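Local coordinates for heme-binding protein A (Haemophilus parasuis 29755, PDB 3TPA) that probably binds glutathione in the periplasm as the solute-binding component of a transport system, at residues A[271-276]-A[408-413]; A[291-296]-A[477-482]; A[356-361]-A[394-399]; A[398-403]-A[435-440]. The protein carries 1 engineered substitution. All blocks are in the same frame, centred on the assembly; numbering follows the deposited sequence.

In the fold
Three of the four contacts meet on or beside one six-stranded mixed sheet. Interaction 1 pairs its neighbouring strands 261-276 and 407-413; interaction 2, its centre about 10 Å from that of interaction 1, sets helix 286-294 against the next strand, 478-491. On the other flank, interaction 3 packs the loop after strand 351-356 on helix 393-401. Interaction 4 continues from the same helix, joining its end to the loop 435-440; the two share Lys398 and Arg399. The centres of interactions 2 and 3 lie about 20 Å apart without touching. Along the chain, interactions 3 and 4 are nested inside the loop closed by interaction 2, so sequence-distant elements are knitted into one lobe of this solute-binding fold.

Interaction 1: A[271-276]-A[408-413]; sequences LAYIGL and GTYGWT
Tyr273 and Tyr410 meet through different first torsions: CG of Tyr273 sits between its backbone N and carbonyl carbon (chi1 61°), whereas that of Tyr410 lies beside the backbone N (chi1 -56°). The first setting leans the Tyr273 ring across the neighbouring strand, and Tyr410 CB rests over its face, 3.9 Å from the ring centroid, a CH-pi contact. The rings themselves are oblique, their planes 39° apart, so neither a stack nor an edge-to-face pair results. Tyr410 instead presents its ring edge to the backbone of Gly275, with CD2 3.6 Å from Gly275 N, where the absence of a side chain leaves room for the ring.

Beneath the rings the strands form an antiparallel ladder. At the hydrogen-bonded pair Tyr273-Tyr410, the bond from Tyr273 N to Tyr410 O is 2.9 Å and the return bond from Tyr410 N to Tyr273 O is 3.0 Å, both nearly straight at the hydrogen. A water bonded to Tyr273 OH (2.6 Å) donates to Gly411 O (2.8 Å), tying the phenol back to the opposite strand. On the other face, Ile274 CD1 touches Thr409 CG2 at 3.9 Å.

Tyr410 OH reaches Thr400 on helix 393-401, while Ile274 and Thr409 pack against helix 368-381; strand 478-491 flanks 271-276, and Trp356 pairs with Thr409 beyond the other strand.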
loop_
_atom_site.group_PDB
_atom_site.type_symbol
_atom_site.label_atom_id
_atom_site.label_comp_id
_atom_site.label_asym_id
_atom_site.label_seq_id
_atom_site.Cartn_x
_atom_site.Cartn_y
_atom_site.Cartn_z
ATOM N N LEU A 271 4.064 -8.378 -3.294
ATOM C CA LEU A 271 4.793 -9.499 -3.890
ATOM C C LEU A 271 5.175 -10.470 -2.800
ATOM O O LEU A 271 5.726 -10.075 -1.769
ATOM C CB LEU A 271 6.082 -9.019 -4.572
ATOM C CG LEU A 271 6.996 -10.117 -5.165
ATOM C CD1 LEU A 271 6.286 -10.848 -6.301
ATOM C CD2 LEU A 271 8.366 -9.544 -5.659
ATOM N N ALA A 272 4.863 -11.742 -3.017
ATOM C CA ALA A 272 5.318 -12.794 -2.126
ATOM C C ALA A 272 6.418 -13.473 -2.894
ATOM O O ALA A 272 6.252 -13.766 -4.070
ATOM C CB ALA A 272 4.192 -13.779 -1.841
ATOM N N TYR A 273 7.549 -13.716 -2.247
ATOM C CA TYR A 273 8.703 -14.252 -2.967
ATOM C C TYR A 273 9.522 -15.145 -2.063
ATOM O O TYR A 273 9.347 -15.136 -0.858
ATOM C CB TYR A 273 9.585 -13.120 -3.500
ATOM C CG TYR A 273 10.155 -12.213 -2.435
ATOM C CD1 TYR A 273 11.390 -12.480 -1.850
ATOM C CD2 TYR A 273 9.460 -11.083 -2.012
ATOM C CE1 TYR A 273 11.923 -11.644 -0.882
ATOM C CE2 TYR A 273 9.993 -10.235 -1.054
ATOM C CZ TYR A 273 11.217 -10.522 -0.490
ATOM O OH TYR A 273 11.729 -9.696 0.478
ATOM N N ILE A 274 10.439 -15.898 -2.654
ATOM C CA ILE A 274 11.434 -16.613 -1.877
ATOM C C ILE A 274 12.696 -15.753 -1.915
ATOM O O ILE A 274 13.239 -15.492 -2.982
ATOM C CB ILE A 274 11.725 -18.002 -2.468
ATOM C CG1 ILE A 274 10.464 -18.871 -2.522
ATOM C CG2 ILE A 274 12.849 -18.704 -1.699
ATOM C CD1 ILE A 274 9.829 -19.174 -1.131
ATOM N N GLY A 275 13.164 -15.300 -0.759
ATOM C CA GLY A 275 14.373 -14.493 -0.708
ATOM C C GLY A 275 15.548 -15.452 -0.716
ATOM O O GLY A 275 15.449 -16.536 -0.156
ATOM N N LEU A 276 16.641 -15.068 -1.371
ATOM C CA LEU A 276 17.865 -15.857 -1.355
ATOM C C LEU A 276 19.030 -14.985 -0.919
ATOM O O LEU A 276 19.306 -13.940 -1.519
ATOM C CB LEU A 276 18.140 -16.431 -2.744
ATOM C CG LEU A 276 17.062 -17.332 -3.348
ATOM C CD1 LEU A 276 17.413 -17.710 -4.809
ATOM C CD2 LEU A 276 16.894 -18.577 -2.495
ATOM N N GLY A 408 14.213 -18.000 2.261
ATOM C CA GLY A 408 13.059 -17.727 3.099
ATOM C C GLY A 408 11.836 -17.252 2.343
ATOM O O GLY A 408 11.904 -16.865 1.166
ATOM N N THR A 409 10.714 -17.255 3.058
ATOM C CA THR A 409 9.421 -16.857 2.522
ATOM C C THR A 409 9.123 -15.453 3.004
ATOM O O THR A 409 8.876 -15.234 4.192
ATOM C CB THR A 409 8.287 -17.775 3.020
ATOM O OG1 THR A 409 8.291 -17.796 4.448
ATOM C CG2 THR A 409 8.451 -19.199 2.494
ATOM N N TYR A 410 9.130 -14.507 2.075
ATOM C CA TYR A 410 8.987 -13.105 2.417
ATOM C C TYR A 410 7.925 -12.457 1.539
ATOM O O TYR A 410 7.477 -13.036 0.533
ATOM C CB TYR A 410 10.342 -12.389 2.239
ATOM C CG TYR A 410 11.464 -13.025 3.047
ATOM C CD1 TYR A 410 11.519 -12.879 4.435
ATOM C CD2 TYR A 410 12.448 -13.791 2.429
ATOM C CE1 TYR A 410 12.538 -13.460 5.183
ATOM C CE2 TYR A 410 13.481 -14.367 3.166
ATOM C CZ TYR A 410 13.519 -14.200 4.541
ATOM O OH TYR A 410 14.537 -14.770 5.278
ATOM N N GLY A 411 7.524 -11.255 1.922
ATOM C CA GLY A 411 6.569 -10.496 1.145
ATOM C C GLY A 411 6.867 -9.014 1.250
ATOM O O GLY A 411 7.491 -8.553 2.213
ATOM N N TRP A 412 6.447 -8.263 0.243
ATOM C CA TRP A 412 6.581 -6.815 0.286
ATOM C C TRP A 412 5.295 -6.169 -0.205
ATOM O O TRP A 412 4.677 -6.652 -1.155
ATOM C CB TRP A 412 7.757 -6.364 -0.595
ATOM C CG TRP A 412 7.869 -4.868 -0.725
ATOM C CD1 TRP A 412 7.463 -4.099 -1.788
ATOM C CD2 TRP A 412 8.413 -3.967 0.240
ATOM N NE1 TRP A 412 7.719 -2.774 -1.536
ATOM C CE2 TRP A 412 8.306 -2.664 -0.297
ATOM C CE3 TRP A 412 8.984 -4.133 1.515
ATOM C CZ2 TRP A 412 8.748 -1.537 0.387
ATOM C CZ3 TRP A 412 9.424 -3.012 2.194
ATOM C CH2 TRP A 412 9.304 -1.727 1.628
ATOM N N THR A 413 4.903 -5.076 0.441
ATOM C CA THR A 413 3.762 -4.279 0.004
ATOM C C THR A 413 4.206 -2.859 -0.276
ATOM O O THR A 413 4.844 -2.225 0.563
ATOM C CB THR A 413 2.656 -4.254 1.079
ATOM O OG1 THR A 413 2.137 -5.576 1.249
ATOM C CG2 THR A 413 1.522 -3.313 0.668
HETATM O O HOH W 1 10.123 -7.907 1.548
#

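Interaction 2: A[291-296]-A[477-482]; sequences ALHHAT and PIIPFA
The imidazole of His293 carries Ile479 CG2 over the centre of one face, 3.7 Å from the ring centroid and 14° off its normal, a well-centred CH-pi contact. Pro480 CD approaches the same ring obliquely at CE1 (4.1 Å), and the ring of Tyr331 meets the imidazole with planes at about 45°. Ile479 supplies most of the touching atoms. Its CG2 branch, anti to the backbone N, lies over the imidazole; chi1 of -59° puts CG1 beside that N, and the extended chi2 carries CD1 on to the end of helix 286-294. There CD1 comes within 3.7 Å of Thr296 OG1 and 4.1 Å of Leu292 CB.

Thr296 OG1 donates to Leu292 O at 2.7 Å, folding the threonine back over the last helical turn; Trp379 NE1 bonds the same oxygen. The contact thus seats a helix terminus on strand 478-491 of the mixed sheet.

Direct contact between 291-296 and 477-482 is van der Waals and CH-pi, while Lys298 NZ bridges them by hydrogen bonds to His293 NE2 and Pro480 O. With ND1 bonded to Ser476 OG as well, the ring's rotation is fixed and a face is left for the isoleucine. The lysine bond would be consistent with NE2 acting as acceptor.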
loop_
_atom_site.group_PDB
_atom_site.type_symbol
_atom_site.label_atom_id
_atom_site.label_comp_id
_atom_site.label_asym_id
_atom_site.label_seq_id
_atom_site.Cartn_x
_atom_site.Cartn_y
_atom_site.Cartn_z
ATOM N N ALA A 291 18.721 -22.142 -10.963
ATOM C CA ALA A 291 18.265 -23.517 -10.747
ATOM C C ALA A 291 17.112 -23.614 -9.728
ATOM O O ALA A 291 16.088 -24.272 -9.978
ATOM C CB ALA A 291 19.444 -24.418 -10.321
ATOM N N LEU A 292 17.281 -22.977 -8.576
ATOM C CA LEU A 292 16.237 -22.968 -7.545
ATOM C C LEU A 292 14.964 -22.334 -8.062
ATOM O O LEU A 292 13.865 -22.694 -7.649
ATOM C CB LEU A 292 16.725 -22.204 -6.320
ATOM C CG LEU A 292 17.929 -22.873 -5.677
ATOM C CD1 LEU A 292 18.407 -22.088 -4.485
ATOM C CD2 LEU A 292 17.588 -24.334 -5.296
ATOM N N HIS A 293 15.131 -21.377 -8.974
ATOM C CA HIS A 293 14.007 -20.661 -9.602
ATOM C C HIS A 293 13.264 -21.637 -10.524
ATOM O O HIS A 293 12.043 -21.748 -10.467
ATOM C CB HIS A 293 14.535 -19.429 -10.359
ATOM C CG HIS A 293 13.497 -18.391 -10.639
ATOM N ND1 HIS A 293 13.772 -17.027 -10.613
ATOM C CD2 HIS A 293 12.183 -18.502 -10.941
ATOM C CE1 HIS A 293 12.671 -16.362 -10.892
ATOM N NE2 HIS A 293 11.686 -17.233 -11.099
ATOM N N HIS A 294 14.009 -22.371 -11.348
ATOM C CA HIS A 294 13.413 -23.413 -12.188
ATOM C C HIS A 294 12.712 -24.490 -11.374
ATOM O O HIS A 294 11.797 -25.127 -11.867
ATOM C CB HIS A 294 14.460 -24.093 -13.094
ATOM C CG HIS A 294 14.774 -23.331 -14.341
ATOM N ND1 HIS A 294 13.857 -23.158 -15.355
ATOM C CD2 HIS A 294 15.902 -22.705 -14.742
ATOM C CE1 HIS A 294 14.403 -22.445 -16.325
ATOM N NE2 HIS A 294 15.647 -22.169 -15.984
ATOM N N ALA A 295 13.156 -24.702 -10.138
ATOM C CA ALA A 295 12.577 -25.735 -9.286
ATOM C C ALA A 295 11.556 -25.171 -8.304
ATOM O O ALA A 295 11.299 -25.767 -7.270
ATOM C CB ALA A 295 13.666 -26.487 -8.539
ATOM N N THR A 296 11.004 -24.006 -8.629
ATOM C CA THR A 296 9.956 -23.382 -7.826
ATOM C C THR A 296 8.661 -23.483 -8.630
ATOM O O THR A 296 8.511 -22.848 -9.674
ATOM C CB THR A 296 10.285 -21.895 -7.457
ATOM O OG1 THR A 296 11.520 -21.838 -6.738
ATOM C CG2 THR A 296 9.192 -21.280 -6.572
ATOM N N PRO A 477 17.991 -12.779 -7.829
ATOM C CA PRO A 477 18.343 -12.749 -6.393
ATOM C C PRO A 477 17.204 -13.152 -5.440
ATOM O O PRO A 477 17.449 -13.584 -4.302
ATOM C CB PRO A 477 18.739 -11.284 -6.160
ATOM C CG PRO A 477 18.066 -10.523 -7.222
ATOM C CD PRO A 477 18.011 -11.431 -8.428
ATOM N N ILE A 478 15.969 -12.950 -5.882
ATOM C CA ILE A 478 14.804 -13.499 -5.203
ATOM C C ILE A 478 13.980 -14.169 -6.280
ATOM O O ILE A 478 14.173 -13.909 -7.466
ATOM C CB ILE A 478 13.931 -12.439 -4.491
ATOM C CG1 ILE A 478 13.251 -11.496 -5.492
ATOM C CG2 ILE A 478 14.753 -11.633 -3.434
ATOM C CD1 ILE A 478 12.293 -10.510 -4.810
ATOM N N ILE A 479 13.074 -15.044 -5.866
ATOM C CA ILE A 479 12.189 -15.734 -6.790
ATOM C C ILE A 479 10.773 -15.245 -6.530
ATOM O O ILE A 479 10.116 -15.709 -5.605
ATOM C CB ILE A 479 12.258 -17.253 -6.554
ATOM C CG1 ILE A 479 13.692 -17.767 -6.736
ATOM C CG2 ILE A 479 11.301 -18.001 -7.479
ATOM C CD1 ILE A 479 13.957 -19.125 -6.120
ATOM N N PRO A 480 10.293 -14.290 -7.339
ATOM C CA PRO A 480 8.899 -13.857 -7.193
ATOM C C PRO A 480 7.966 -15.013 -7.498
ATOM O O PRO A 480 8.231 -15.751 -8.441
ATOM C CB PRO A 480 8.756 -12.789 -8.285
ATOM C CG PRO A 480 10.189 -12.260 -8.474
ATOM C CD PRO A 480 10.988 -13.535 -8.400
ATOM N N PHE A 481 6.903 -15.187 -6.718
ATOM C CA PHE A 481 5.898 -16.186 -7.083
ATOM C C PHE A 481 4.422 -15.750 -7.065
ATOM O O PHE A 481 3.608 -16.350 -7.756
ATOM C CB PHE A 481 6.097 -17.498 -6.298
ATOM C CG PHE A 481 5.924 -17.365 -4.799
ATOM C CD1 PHE A 481 4.656 -17.357 -4.229
ATOM C CD2 PHE A 481 7.041 -17.289 -3.959
ATOM C CE1 PHE A 481 4.488 -17.247 -2.848
ATOM C CE2 PHE A 481 6.890 -17.186 -2.569
ATOM C CZ PHE A 481 5.601 -17.157 -2.015
ATOM N N ALA A 482 4.058 -14.727 -6.294
ATOM C CA ALA A 482 2.644 -14.353 -6.234
ATOM C C ALA A 482 2.385 -12.892 -5.927
ATOM O O ALA A 482 3.179 -12.219 -5.247
ATOM C CB ALA A 482 1.912 -15.213 -5.214
#

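Interaction 3: A[356-361]-A[394-399]; sequences WVQPVV and ADFNKR
Phe396 fills the tight part of this contact, its ring wedged against the backbone of the loop 356-361. Over one face lie Gln358 CA, 3.9 Å from the ring centroid, and Pro359 CD at 4.0 Å from the same centroid; both are CH-pi contacts offset toward the rim. The torsion chi1 of 173° places the ring anti to the helix backbone N and sends it across to the loop. Gln358 CB adds a 3.6 Å contact with Phe396 CZ, and at the ring edge, in its plane, sits Trp356 O, 3.9 Å from Phe396 CE1.

These residues join helix 393-401 to the loop that follows strand 351-356, a parallel neighbour of strand 407-413 in the mixed sheet. Thr409 of that strand bonds to Gln358 N, and the ring of Tyr410 meets Phe396, so the ring of Phe396 lies between the loop and the sheet.

Toward solvent the contact thins. Arg399 offers only its CB, 3.7 Å from CH2 at the indole edge of Trp356; the extended chain beyond leads away, its guanidinium plane 67° from the indole plane. In the Gln358 amide, OE1 stays 3.9 Å from Phe396 CE2 while NE2 donates to Val360 O at 2.9 Å, nearly straight at 172°, which braces the loop within itself.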
loop_
_atom_site.group_PDB
_atom_site.type_symbol
_atom_site.label_atom_id
_atom_site.label_comp_id
_atom_site.label_asym_id
_atom_site.label_seq_id
_atom_site.Cartn_x
_atom_site.Cartn_y
_atom_site.Cartn_z
ATOM N N TRP A 356 13.771 -20.389 5.759
ATOM C CA TRP A 356 13.168 -19.710 6.889
ATOM C C TRP A 356 11.683 -19.448 6.635
ATOM O O TRP A 356 11.321 -18.712 5.716
ATOM C CB TRP A 356 13.905 -18.403 7.168
ATOM C CG TRP A 356 15.275 -18.640 7.739
ATOM C CD1 TRP A 356 16.107 -19.689 7.456
ATOM C CD2 TRP A 356 15.949 -17.848 8.722
ATOM N NE1 TRP A 356 17.265 -19.584 8.185
ATOM C CE2 TRP A 356 17.196 -18.461 8.968
ATOM C CE3 TRP A 356 15.630 -16.668 9.408
ATOM C CZ2 TRP A 356 18.124 -17.940 9.879
ATOM C CZ3 TRP A 356 16.556 -16.149 10.299
ATOM C CH2 TRP A 356 17.781 -16.788 10.531
ATOM N N VAL A 357 10.829 -20.063 7.450
ATOM C CA VAL A 357 9.375 -19.877 7.344
ATOM C C VAL A 357 8.915 -18.624 8.096
ATOM O O VAL A 357 9.301 -18.410 9.240
ATOM C CB VAL A 357 8.613 -21.109 7.881
ATOM C CG1 VAL A 357 7.103 -20.900 7.798
ATOM C CG2 VAL A 357 9.020 -22.363 7.125
ATOM N N GLN A 358 8.096 -17.794 7.447
ATOM C CA GLN A 358 7.550 -16.599 8.092
ATOM C C GLN A 358 6.467 -16.991 9.108
ATOM O O GLN A 358 5.510 -17.673 8.764
ATOM C CB GLN A 358 6.996 -15.616 7.055
ATOM C CG GLN A 358 6.320 -14.413 7.672
ATOM C CD GLN A 358 6.088 -13.278 6.706
ATOM O OE1 GLN A 358 6.926 -12.976 5.866
ATOM N NE2 GLN A 358 4.951 -12.621 6.839
ATOM N N PRO A 359 6.631 -16.570 10.372
ATOM C CA PRO A 359 5.758 -17.089 11.425
ATOM C C PRO A 359 4.478 -16.279 11.638
ATOM O O PRO A 359 3.606 -16.738 12.361
ATOM C CB PRO A 359 6.645 -17.000 12.660
ATOM C CG PRO A 359 7.445 -15.782 12.413
ATOM C CD PRO A 359 7.732 -15.767 10.931
ATOM N N VAL A 360 4.377 -15.101 11.033
ATOM C CA VAL A 360 3.204 -14.246 11.190
ATOM C C VAL A 360 2.580 -13.974 9.834
ATOM O O VAL A 360 3.177 -13.280 9.010
ATOM C CB VAL A 360 3.568 -12.908 11.836
ATOM C CG1 VAL A 360 2.387 -11.945 11.795
ATOM C CG2 VAL A 360 4.025 -13.122 13.269
ATOM N N VAL A 361 1.385 -14.513 9.602
ATOM C CA VAL A 361 0.748 -14.405 8.295
ATOM C C VAL A 361 0.426 -12.962 7.904
ATOM O O VAL A 361 -0.005 -12.153 8.730
ATOM C CB VAL A 361 -0.511 -15.268 8.194
ATOM C CG1 VAL A 361 -0.168 -16.719 8.488
ATOM C CG2 VAL A 361 -1.571 -14.771 9.161
ATOM N N ALA A 394 10.130 -11.282 15.583
ATOM C CA ALA A 394 11.248 -10.352 15.698
ATOM C C ALA A 394 12.590 -10.948 15.281
ATOM O O ALA A 394 13.378 -10.271 14.623
ATOM C CB ALA A 394 11.335 -9.779 17.114
ATOM N N ASP A 395 12.850 -12.201 15.662
ATOM C CA ASP A 395 14.112 -12.856 15.316
ATOM C C ASP A 395 14.191 -13.083 13.821
ATOM O O ASP A 395 15.213 -12.823 13.195
ATOM C CB ASP A 395 14.279 -14.206 16.032
ATOM C CG ASP A 395 14.652 -14.053 17.494
ATOM O OD1 ASP A 395 15.230 -13.009 17.853
ATOM O OD2 ASP A 395 14.362 -14.979 18.287
ATOM N N PHE A 396 13.093 -13.583 13.275
ATOM C CA PHE A 396 12.954 -13.858 11.849
ATOM C C PHE A 396 13.374 -12.628 11.058
ATOM O O PHE A 396 14.203 -12.699 10.152
ATOM C CB PHE A 396 11.492 -14.221 11.562
ATOM C CG PHE A 396 11.152 -14.362 10.095
ATOM C CD1 PHE A 396 11.457 -15.517 9.403
ATOM C CD2 PHE A 396 10.482 -13.335 9.425
ATOM C CE1 PHE A 396 11.122 -15.650 8.054
ATOM C CE2 PHE A 396 10.140 -13.453 8.085
ATOM C CZ PHE A 396 10.455 -14.616 7.401
ATOM N N ASN A 397 12.811 -11.488 11.425
ATOM C CA ASN A 397 13.129 -10.237 10.750
ATOM C C ASN A 397 14.537 -9.711 10.989
ATOM O O ASN A 397 15.186 -9.264 10.059
ATOM C CB ASN A 397 12.114 -9.156 11.113
ATOM C CG ASN A 397 10.796 -9.363 10.415
ATOM O OD1 ASN A 397 10.766 -9.746 9.248
ATOM N ND2 ASN A 397 9.701 -9.132 11.123
ATOM N N LYS A 398 15.003 -9.741 12.231
ATOM C CA LYS A 398 16.308 -9.154 12.533
ATOM C C LYS A 398 17.439 -9.992 11.947
ATOM O O LYS A 398 18.389 -9.463 11.385
ATOM C CB LYS A 398 16.504 -8.960 14.037
ATOM C CG LYS A 398 17.768 -8.204 14.386
ATOM C CD LYS A 398 17.911 -8.047 15.890
ATOM C CE LYS A 398 19.143 -7.213 16.229
ATOM N NZ LYS A 398 19.445 -7.237 17.683
ATOM N N ARG A 399 17.332 -11.307 12.049
ATOM C CA ARG A 399 18.411 -12.143 11.525
ATOM C C ARG A 399 18.360 -12.289 10.014
ATOM O O ARG A 399 19.328 -12.711 9.395
ATOM C CB ARG A 399 18.418 -13.515 12.186
ATOM C CG ARG A 399 18.620 -13.449 13.677
ATOM C CD ARG A 399 18.557 -14.824 14.275
ATOM N NE ARG A 399 18.407 -14.747 15.717
ATOM C CZ ARG A 399 18.433 -15.802 16.520
ATOM N NH1 ARG A 399 18.612 -17.010 16.013
ATOM N NH2 ARG A 399 18.291 -15.642 17.824
#

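Interaction 4: A[398-403]-A[435-440]; sequences KRTREG and TNYSRW
Arg439, a non-glycine residue with positive phi (71°), reaches across to the end of helix 393-401 and donates from NH2 to the backbone O of Arg401 at 2.7 Å. The acceptor is met in its carbonyl plane, on a lone pair, although the N-H...O angle of 136° is bent and the oxygen lies 22° out of the guanidinium plane. A bend at chi2 brings the guanidinium there. The helix closes at Gly403 in a Schellman motif, its positive phi turning the chain where the guanidinium passes.

Beside this polar bond lies an apolar contact. Thr400 CG2 sits over the face of Tyr437, 3.6 Å from the ring centroid, a CH-pi contact, and Arg401 CG runs alongside, 3.9 Å from Tyr437 CE1. Thr400 OG1 is turned to Phe396 O and Tyr410 OH, and the Tyr437 ring meets that of Tyr410 edge-to-face.

Water completes the seam. One molecule accepts from Arg439 NE (3.0 Å) and lies 2.6 Å from Tyr437 O and 2.9 Å from Thr400 O.

Carbonyl groups at a helix C-terminus carry partial negative charge, so a cationic guanidinium placed there is probably favourable.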
loop_
_atom_site.group_PDB
_atom_site.type_symbol
_atom_site.label_atom_id
_atom_site.label_comp_id
_atom_site.label_asym_id
_atom_site.label_seq_id
_atom_site.Cartn_x
_atom_site.Cartn_y
_atom_site.Cartn_z
ATOM N N LYS A 398 15.003 -9.741 12.231
ATOM C CA LYS A 398 16.308 -9.154 12.533
ATOM C C LYS A 398 17.439 -9.992 11.947
ATOM O O LYS A 398 18.389 -9.463 11.385
ATOM C CB LYS A 398 16.504 -8.960 14.037
ATOM C CG LYS A 398 17.768 -8.204 14.386
ATOM C CD LYS A 398 17.911 -8.047 15.890
ATOM C CE LYS A 398 19.143 -7.213 16.229
ATOM N NZ LYS A 398 19.445 -7.237 17.683
ATOM N N ARG A 399 17.332 -11.307 12.049
ATOM C CA ARG A 399 18.411 -12.143 11.525
ATOM C C ARG A 399 18.360 -12.289 10.014
ATOM O O ARG A 399 19.328 -12.711 9.395
ATOM C CB ARG A 399 18.418 -13.515 12.186
ATOM C CG ARG A 399 18.620 -13.449 13.677
ATOM C CD ARG A 399 18.557 -14.824 14.275
ATOM N NE ARG A 399 18.407 -14.747 15.717
ATOM C CZ ARG A 399 18.433 -15.802 16.520
ATOM N NH1 ARG A 399 18.612 -17.010 16.013
ATOM N NH2 ARG A 399 18.291 -15.642 17.824
ATOM N N THR A 400 17.223 -11.957 9.421
ATOM C CA THR A 400 17.145 -11.915 7.972
ATOM C C THR A 400 17.877 -10.661 7.487
ATOM O O THR A 400 18.744 -10.745 6.613
ATOM C CB THR A 400 15.692 -11.939 7.464
ATOM O OG1 THR A 400 15.136 -13.242 7.668
ATOM C CG2 THR A 400 15.642 -11.625 5.978
ATOM N N ARG A 401 17.528 -9.505 8.062
ATOM C CA ARG A 401 18.186 -8.253 7.713
ATOM C C ARG A 401 19.704 -8.371 7.869
ATOM O O ARG A 401 20.465 -7.844 7.061
ATOM C CB ARG A 401 17.633 -7.097 8.561
ATOM C CG ARG A 401 16.149 -6.823 8.317
ATOM C CD ARG A 401 15.660 -5.573 9.045
ATOM N NE ARG A 401 15.540 -5.761 10.490
ATOM C CZ ARG A 401 14.386 -5.922 11.137
ATOM N NH1 ARG A 401 13.236 -5.918 10.479
ATOM N NH2 ARG A 401 14.376 -6.079 12.452
ATOM N N GLU A 402 20.143 -9.082 8.899
ATOM C CA GLU A 402 21.576 -9.235 9.155
ATOM C C GLU A 402 22.275 -10.288 8.305
ATOM O O GLU A 402 23.487 -10.443 8.391
ATOM C CB GLU A 402 21.813 -9.516 10.637
ATOM C CG GLU A 402 21.463 -8.334 11.522
ATOM C CD GLU A 402 21.427 -8.709 12.976
ATOM O OE1 GLU A 402 21.545 -9.917 13.269
ATOM O OE2 GLU A 402 21.269 -7.800 13.818
ATOM N N GLY A 403 21.524 -11.020 7.489
ATOM C CA GLY A 403 22.146 -11.970 6.571
ATOM C C GLY A 403 22.451 -13.351 7.128
ATOM O O GLY A 403 23.275 -14.077 6.577
ATOM N N THR A 435 15.970 -3.606 4.063
ATOM C CA THR A 435 14.854 -4.206 3.335
ATOM C C THR A 435 15.314 -5.034 2.134
ATOM O O THR A 435 14.523 -5.761 1.544
ATOM C CB THR A 435 13.844 -3.143 2.896
ATOM O OG1 THR A 435 14.550 -2.056 2.278
ATOM C CG2 THR A 435 13.077 -2.619 4.117
ATOM N N ASN A 436 16.591 -4.928 1.781
ATOM C CA ASN A 436 17.152 -5.704 0.677
ATOM C C ASN A 436 17.693 -6.958 1.320
ATOM O O ASN A 436 18.877 -7.047 1.678
ATOM C CB ASN A 436 18.231 -4.887 -0.075
ATOM C CG ASN A 436 18.948 -5.682 -1.171
ATOM O OD1 ASN A 436 18.832 -6.900 -1.246
ATOM N ND2 ASN A 436 19.725 -4.978 -2.015
ATOM N N TYR A 437 16.793 -7.920 1.513
ATOM C CA TYR A 437 17.096 -9.153 2.232
ATOM C C TYR A 437 18.129 -9.987 1.478
ATOM O O TYR A 437 19.055 -10.525 2.080
ATOM C CB TYR A 437 15.834 -9.979 2.401
ATOM C CG TYR A 437 14.822 -9.413 3.370
ATOM C CD1 TYR A 437 15.137 -8.352 4.199
ATOM C CD2 TYR A 437 13.558 -9.973 3.478
ATOM C CE1 TYR A 437 14.219 -7.851 5.096
ATOM C CE2 TYR A 437 12.634 -9.482 4.374
ATOM C CZ TYR A 437 12.971 -8.423 5.186
ATOM O OH TYR A 437 12.042 -7.939 6.080
ATOM N N SER A 438 17.970 -10.076 0.159
ATOM C CA SER A 438 18.882 -10.877 -0.668
ATOM C C SER A 438 20.331 -10.360 -0.683
ATOM O O SER A 438 21.255 -11.118 -0.973
ATOM C CB SER A 438 18.359 -10.981 -2.112
ATOM O OG SER A 438 18.547 -9.763 -2.812
ATOM N N ARG A 439 20.521 -9.078 -0.385
ATOM C CA ARG A 439 21.860 -8.459 -0.385
ATOM C C ARG A 439 22.439 -8.300 -1.776
ATOM O O ARG A 439 23.624 -8.010 -1.933
ATOM C CB ARG A 439 22.857 -9.243 0.477
ATOM C CG ARG A 439 22.372 -9.546 1.893
ATOM C CD ARG A 439 23.529 -9.330 2.895
ATOM N NE ARG A 439 23.001 -9.029 4.212
ATOM C CZ ARG A 439 23.623 -8.309 5.123
ATOM N NH1 ARG A 439 24.819 -7.800 4.879
ATOM N NH2 ARG A 439 23.035 -8.106 6.281
ATOM N N TRP A 440 21.610 -8.492 -2.793
ATOM C CA TRP A 440 22.084 -8.364 -4.166
ATOM C C TRP A 440 22.228 -6.899 -4.557
ATOM O O TRP A 440 21.428 -6.053 -4.148
ATOM C CB TRP A 440 21.125 -9.055 -5.133
ATOM C CG TRP A 440 21.498 -8.892 -6.593
ATOM C CD1 TRP A 440 22.480 -9.564 -7.276
ATOM C CD2 TRP A 440 20.874 -8.024 -7.544
ATOM N NE1 TRP A 440 22.518 -9.137 -8.594
ATOM C CE2 TRP A 440 21.531 -8.208 -8.780
ATOM C CE3 TRP A 440 19.817 -7.111 -7.472
ATOM C CZ2 TRP A 440 21.174 -7.508 -9.921
ATOM C CZ3 TRP A 440 19.470 -6.403 -8.620
ATOM C CH2 TRP A 440 20.156 -6.600 -9.819
HETATM O O HOH W 2 20.100 -9.644 4.346
HETATM O O HOH W 3 19.831 -6.616 4.252
HETATM O O HOH W 4 12.557 -5.817 7.734
#